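Local atomic coordinates of 16S rRNA methyltransferase (Streptomyces sp. DSM 40477, PDB entry 3MQ2), a protein that methylates the N1 position of adenine 1408 in 16S rRNA, using S-adenosyl-L-methionine, and so confers resistance to aminoglycosides such as kanamycin, neomycin and apramycin. Residues 135-146 against 205-216. Numbering follows the deposited sequence.
Sequences SFLVALNLHAWR and DRFDVLALTGTI
Phe136 lays its ring over the backbone of Gly214, whose CA stands 3.9 Å from the ring centroid in a CH-pi contact. With chi1 at 72°, CG lies between the backbone N and the carbonyl carbon, which folds the ring across the neighbouring strand, where a residue without a side chain can receive it; Ile216 CD1 adds an apolar contact to ring atom CD2. From here the antiparallel ladder runs through the hydrogen-bonded pairs Phe136-Gly214, Val138-Leu212 and Leu140-Leu210. The bonds at its middle are nearly linear: Leu212 N reaches Val138 O at 2.8 Å with an N-H...O angle of 174°. Phe136, Val138, Leu140, Leu210 and Leu212 share one face of the sheet; on the face of Leu137, Ala139, Val209 and Thr213, Leu137 CD1 meets Thr213 CG2 and Ala139 CB meets Val209 CG1.

Past the last strand pair one more backbone bond, Leu142 N to Asp208 O, carries the ladder on, and then side chains of 143-146 take over, gripping both side-chain and backbone acceptors. His143 NE2 donates to Asp208 OD1 at 2.7 Å; the acceptor lies in the ring plane, while the nitrogen meets the carboxylate from above its plane. Arg146, extended from CG to NE, brings NH1 and NH2 end-on to the single acceptor Phe207 O, at 2.9 Å from NH1. The same NH1 forms a salt bridge with Asp205 OD2, the hydrogen bond within it being weak. Second-shell groups position this cluster: Asn141 OD1 accepts from His143 N in an Asx turn, Ser203 OG is hydrogen-bonded to Asp208 OD1, and Glu157 makes a salt bridge with Arg146 NH2.

In this Rossmann-like methyltransferase, strand 209-216 is inserted antiparallel between strands 134-141 and 176-184, the reversed seventh strand of the class I fold. Helix 160-173 packs on Phe136, Val138 and Leu212, helix 109-116 on Leu140, and Asn141 approaches cofactor-site residues Met106 and Trp196.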
loop_
_atom_site.group_PDB
_atom_site.type_symbol
_atom_site.label_atom_id
_atom_site.label_comp_id
_atom_site.label_asym_id
_atom_site.label_seq_id
_atom_site.Cartn_x
_atom_site.Cartn_y
_atom_site.Cartn_z
ATOM N N SER A 135 -5.931 -8.306 -6.715
ATOM C CA SER A 135 -5.639 -8.799 -5.374
ATOM C C SER A 135 -5.287 -7.636 -4.468
ATOM O O SER A 135 -4.824 -6.602 -4.934
ATOM C CB SER A 135 -4.475 -9.791 -5.398
ATOM O OG SER A 135 -3.272 -9.159 -5.796
ATOM N N PHE A 136 -5.505 -7.813 -3.172
ATOM C CA PHE A 136 -5.094 -6.794 -2.200
ATOM C C PHE A 136 -4.447 -7.415 -0.977
ATOM O O PHE A 136 -4.736 -8.562 -0.614
ATOM C CB PHE A 136 -6.251 -5.875 -1.780
ATOM C CG PHE A 136 -7.281 -6.521 -0.882
ATOM C CD1 PHE A 136 -7.064 -6.654 0.488
ATOM C CD2 PHE A 136 -8.493 -6.949 -1.409
ATOM C CE1 PHE A 136 -8.039 -7.225 1.307
ATOM C CE2 PHE A 136 -9.463 -7.513 -0.605
ATOM C CZ PHE A 136 -9.242 -7.652 0.756
ATOM N N LEU A 137 -3.569 -6.632 -0.357
ATOM C CA LEU A 137 -2.964 -6.949 0.921
ATOM C C LEU A 137 -3.038 -5.697 1.775
ATOM O O LEU A 137 -2.495 -4.649 1.400
ATOM C CB LEU A 137 -1.505 -7.338 0.728
ATOM C CG LEU A 137 -0.628 -7.313 1.975
ATOM C CD1 LEU A 137 -1.132 -8.295 3.029
ATOM C CD2 LEU A 137 0.791 -7.633 1.574
ATOM N N VAL A 138 -3.728 -5.792 2.906
ATOM C CA VAL A 138 -3.692 -4.737 3.912
ATOM C C VAL A 138 -2.988 -5.321 5.120
ATOM O O VAL A 138 -3.453 -6.304 5.697
ATOM C CB VAL A 138 -5.098 -4.270 4.334
ATOM C CG1 VAL A 138 -4.990 -3.269 5.480
ATOM C CG2 VAL A 138 -5.849 -3.646 3.155
ATOM N N ALA A 139 -1.852 -4.746 5.493
ATOM C CA ALA A 139 -1.112 -5.299 6.620
ATOM C C ALA A 139 -1.260 -4.324 7.767
ATOM O O ALA A 139 -0.661 -3.243 7.764
ATOM C CB ALA A 139 0.336 -5.504 6.262
ATOM N N LEU A 140 -2.100 -4.685 8.731
ATOM C CA LEU A 140 -2.384 -3.784 9.840
ATOM C C LEU A 140 -1.279 -3.858 10.880
ATOM O O LEU A 140 -0.892 -4.939 11.302
ATOM C CB LEU A 140 -3.705 -4.151 10.505
ATOM C CG LEU A 140 -4.974 -3.985 9.682
ATOM C CD1 LEU A 140 -6.173 -4.400 10.517
ATOM C CD2 LEU A 140 -5.125 -2.540 9.186
ATOM N N ASN A 141 -0.772 -2.694 11.277
ATOM C CA ASN A 141 0.144 -2.609 12.409
ATOM C C ASN A 141 -0.695 -2.624 13.673
ATOM O O ASN A 141 -1.393 -1.651 13.977
ATOM C CB ASN A 141 0.942 -1.308 12.324
ATOM C CG ASN A 141 1.959 -1.164 13.448
ATOM O OD1 ASN A 141 1.941 -1.910 14.428
ATOM N ND2 ASN A 141 2.847 -0.176 13.312
ATOM N N LEU A 142 -0.643 -3.733 14.404
ATOM C CA LEU A 142 -1.498 -3.917 15.563
ATOM C C LEU A 142 -1.124 -2.970 16.718
ATOM O O LEU A 142 -1.894 -2.790 17.659
ATOM C CB LEU A 142 -1.488 -5.390 15.990
ATOM C CG LEU A 142 -2.054 -6.362 14.949
ATOM C CD1 LEU A 142 -1.685 -7.805 15.289
ATOM C CD2 LEU A 142 -3.568 -6.207 14.811
ATOM N N HIS A 143 0.030 -2.314 16.615
ATOM C CA HIS A 143 0.417 -1.367 17.652
ATOM C C HIS A 143 -0.462 -0.124 17.657
ATOM O O HIS A 143 -0.412 0.672 18.595
ATOM C CB HIS A 143 1.912 -1.030 17.572
ATOM C CG HIS A 143 2.781 -2.188 17.926
ATOM N ND1 HIS A 143 3.342 -2.343 19.177
ATOM C CD2 HIS A 143 3.135 -3.286 17.215
ATOM C CE1 HIS A 143 4.024 -3.476 19.213
ATOM N NE2 HIS A 143 3.903 -4.071 18.038
ATOM N N ALA A 144 -1.294 0.015 16.630
ATOM C CA ALA A 144 -2.291 1.075 16.616
ATOM C C ALA A 144 -3.303 0.844 17.732
ATOM O O ALA A 144 -4.144 1.698 18.000
ATOM C CB ALA A 144 -2.995 1.136 15.247
ATOM N N TRP A 145 -3.228 -0.321 18.376
ATOM C CA TRP A 145 -4.124 -0.640 19.485
ATOM C C TRP A 145 -3.352 -0.916 20.770
ATOM O O TRP A 145 -3.903 -1.461 21.719
ATOM C CB TRP A 145 -4.993 -1.861 19.155
ATOM C CG TRP A 145 -6.037 -1.602 18.125
ATOM C CD1 TRP A 145 -7.331 -1.214 18.352
ATOM C CD2 TRP A 145 -5.894 -1.706 16.698
ATOM N NE1 TRP A 145 -7.997 -1.074 17.158
ATOM C CE2 TRP A 145 -7.142 -1.367 16.130
ATOM C CE3 TRP A 145 -4.836 -2.045 15.850
ATOM C CZ2 TRP A 145 -7.358 -1.353 14.747
ATOM C CZ3 TRP A 145 -5.050 -2.025 14.475
ATOM C CH2 TRP A 145 -6.306 -1.694 13.941
ATOM N N ARG A 146 -2.085 -0.529 20.798
ATOM C CA ARG A 146 -1.205 -0.878 21.907
ATOM C C ARG A 146 -0.402 0.333 22.380
ATOM O O ARG A 146 0.820 0.342 22.298
ATOM C CB ARG A 146 -0.266 -2.003 21.469
ATOM C CG ARG A 146 -1.006 -3.261 20.984
ATOM C CD ARG A 146 -0.041 -4.338 20.499
ATOM N NE ARG A 146 -0.743 -5.479 19.912
ATOM C CZ ARG A 146 -0.131 -6.480 19.287
ATOM N NH1 ARG A 146 1.190 -6.480 19.170
ATOM N NH2 ARG A 146 -0.839 -7.469 18.757
ATOM N N ASP A 205 5.962 -8.344 21.609
ATOM C CA ASP A 205 4.687 -8.992 21.330
ATOM C C ASP A 205 4.870 -10.225 20.445
ATOM O O ASP A 205 5.822 -10.310 19.677
ATOM C CB ASP A 205 3.688 -7.999 20.712
ATOM C CG ASP A 205 3.357 -6.858 21.663
ATOM O OD1 ASP A 205 3.373 -7.088 22.893
ATOM O OD2 ASP A 205 3.095 -5.731 21.194
ATOM N N ARG A 206 3.953 -11.176 20.553
ATOM C CA ARG A 206 4.021 -12.381 19.730
ATOM C C ARG A 206 3.942 -12.037 18.249
ATOM O O ARG A 206 4.743 -12.519 17.455
ATOM C CB ARG A 206 2.907 -13.364 20.099
ATOM C CG ARG A 206 2.943 -14.663 19.294
ATOM C CD ARG A 206 4.259 -15.427 19.482
ATOM N NE ARG A 206 4.299 -16.593 18.601
ATOM C CZ ARG A 206 4.705 -16.558 17.335
ATOM N NH1 ARG A 206 5.123 -15.412 16.792
ATOM N NH2 ARG A 206 4.684 -17.663 16.602
ATOM N N PHE A 207 2.962 -11.206 17.893
ATOM C CA PHE A 207 2.800 -10.722 16.531
ATOM C C PHE A 207 2.565 -9.230 16.567
ATOM O O PHE A 207 1.943 -8.716 17.496
ATOM C CB PHE A 207 1.589 -11.359 15.862
ATOM C CG PHE A 207 1.712 -12.832 15.653
ATOM C CD1 PHE A 207 2.615 -13.343 14.738
ATOM C CD2 PHE A 207 0.889 -13.703 16.347
ATOM C CE1 PHE A 207 2.715 -14.722 14.538
ATOM C CE2 PHE A 207 0.975 -15.077 16.148
ATOM C CZ PHE A 207 1.890 -15.578 15.234
ATOM N N ASP A 208 3.038 -8.546 15.534
ATOM C CA ASP A 208 2.856 -7.108 15.420
ATOM C C ASP A 208 1.912 -6.738 14.295
ATOM O O ASP A 208 1.450 -5.608 14.237
ATOM C CB ASP A 208 4.191 -6.440 15.132
ATOM C CG ASP A 208 5.200 -6.701 16.210
ATOM O OD1 ASP A 208 4.826 -6.552 17.385
ATOM O OD2 ASP A 208 6.350 -7.048 15.880
ATOM N N VAL A 209 1.652 -7.682 13.392
ATOM C CA VAL A 209 0.941 -7.362 12.156
ATOM C C VAL A 209 -0.129 -8.399 11.852
ATOM O O VAL A 209 0.084 -9.600 12.038
ATOM C CB VAL A 209 1.926 -7.291 10.978
ATOM C CG1 VAL A 209 1.188 -7.174 9.639
ATOM C CG2 VAL A 209 2.898 -6.131 11.161
ATOM N N LEU A 210 -1.282 -7.928 11.395
ATOM C CA LEU A 210 -2.359 -8.790 10.927
ATOM C C LEU A 210 -2.531 -8.528 9.432
ATOM O O LEU A 210 -2.769 -7.393 9.027
ATOM C CB LEU A 210 -3.665 -8.436 11.642
ATOM C CG LEU A 210 -4.909 -9.264 11.331
ATOM C CD1 LEU A 210 -4.667 -10.709 11.748
ATOM C CD2 LEU A 210 -6.123 -8.693 12.046
ATOM N N ALA A 211 -2.407 -9.576 8.618
ATOM C CA ALA A 211 -2.545 -9.454 7.165
ATOM C C ALA A 211 -3.958 -9.771 6.694
ATOM O O ALA A 211 -4.478 -10.851 6.953
ATOM C CB ALA A 211 -1.547 -10.370 6.455
ATOM N N LEU A 212 -4.559 -8.818 5.992
ATOM C CA LEU A 212 -5.868 -8.998 5.377
ATOM C C LEU A 212 -5.650 -9.125 3.883
ATOM O O LEU A 212 -5.104 -8.220 3.263
ATOM C CB LEU A 212 -6.748 -7.769 5.646
ATOM C CG LEU A 212 -6.930 -7.295 7.092
ATOM C CD1 LEU A 212 -7.734 -6.002 7.133
ATOM C CD2 LEU A 212 -7.598 -8.351 7.939
ATOM N N THR A 213 -6.074 -10.239 3.288
ATOM C CA THR A 213 -5.911 -10.392 1.847
ATOM C C THR A 213 -7.221 -10.786 1.180
ATOM O O THR A 213 -8.137 -11.307 1.817
ATOM C CB THR A 213 -4.807 -11.412 1.472
ATOM O OG1 THR A 213 -5.087 -12.685 2.077
ATOM C CG2 THR A 213 -3.431 -10.930 1.949
ATOM N N GLY A 214 -7.299 -10.525 -0.113
ATOM C CA GLY A 214 -8.496 -10.853 -0.854
ATOM C C GLY A 214 -8.440 -10.268 -2.247
ATOM O O GLY A 214 -7.359 -10.024 -2.796
ATOM N N THR A 215 -9.622 -10.043 -2.808
ATOM C CA THR A 215 -9.743 -9.545 -4.169
ATOM C C THR A 215 -10.742 -8.401 -4.205
ATOM O O THR A 215 -11.641 -8.313 -3.373
ATOM C CB THR A 215 -10.204 -10.652 -5.143
ATOM O OG1 THR A 215 -11.482 -11.138 -4.732
ATOM C CG2 THR A 215 -9.215 -11.809 -5.151
ATOM N N ILE A 216 -10.568 -7.516 -5.177
ATOM C CA ILE A 216 -11.499 -6.422 -5.385
ATOM C C ILE A 216 -12.680 -6.968 -6.182
ATOM O O ILE A 216 -12.504 -7.544 -7.255
ATOM C CB ILE A 216 -10.825 -5.260 -6.152
ATOM C CG1 ILE A 216 -9.603 -4.711 -5.389
ATOM C CG2 ILE A 216 -11.833 -4.138 -6.436
ATOM C CD1 ILE A 216 -9.917 -4.241 -3.954
#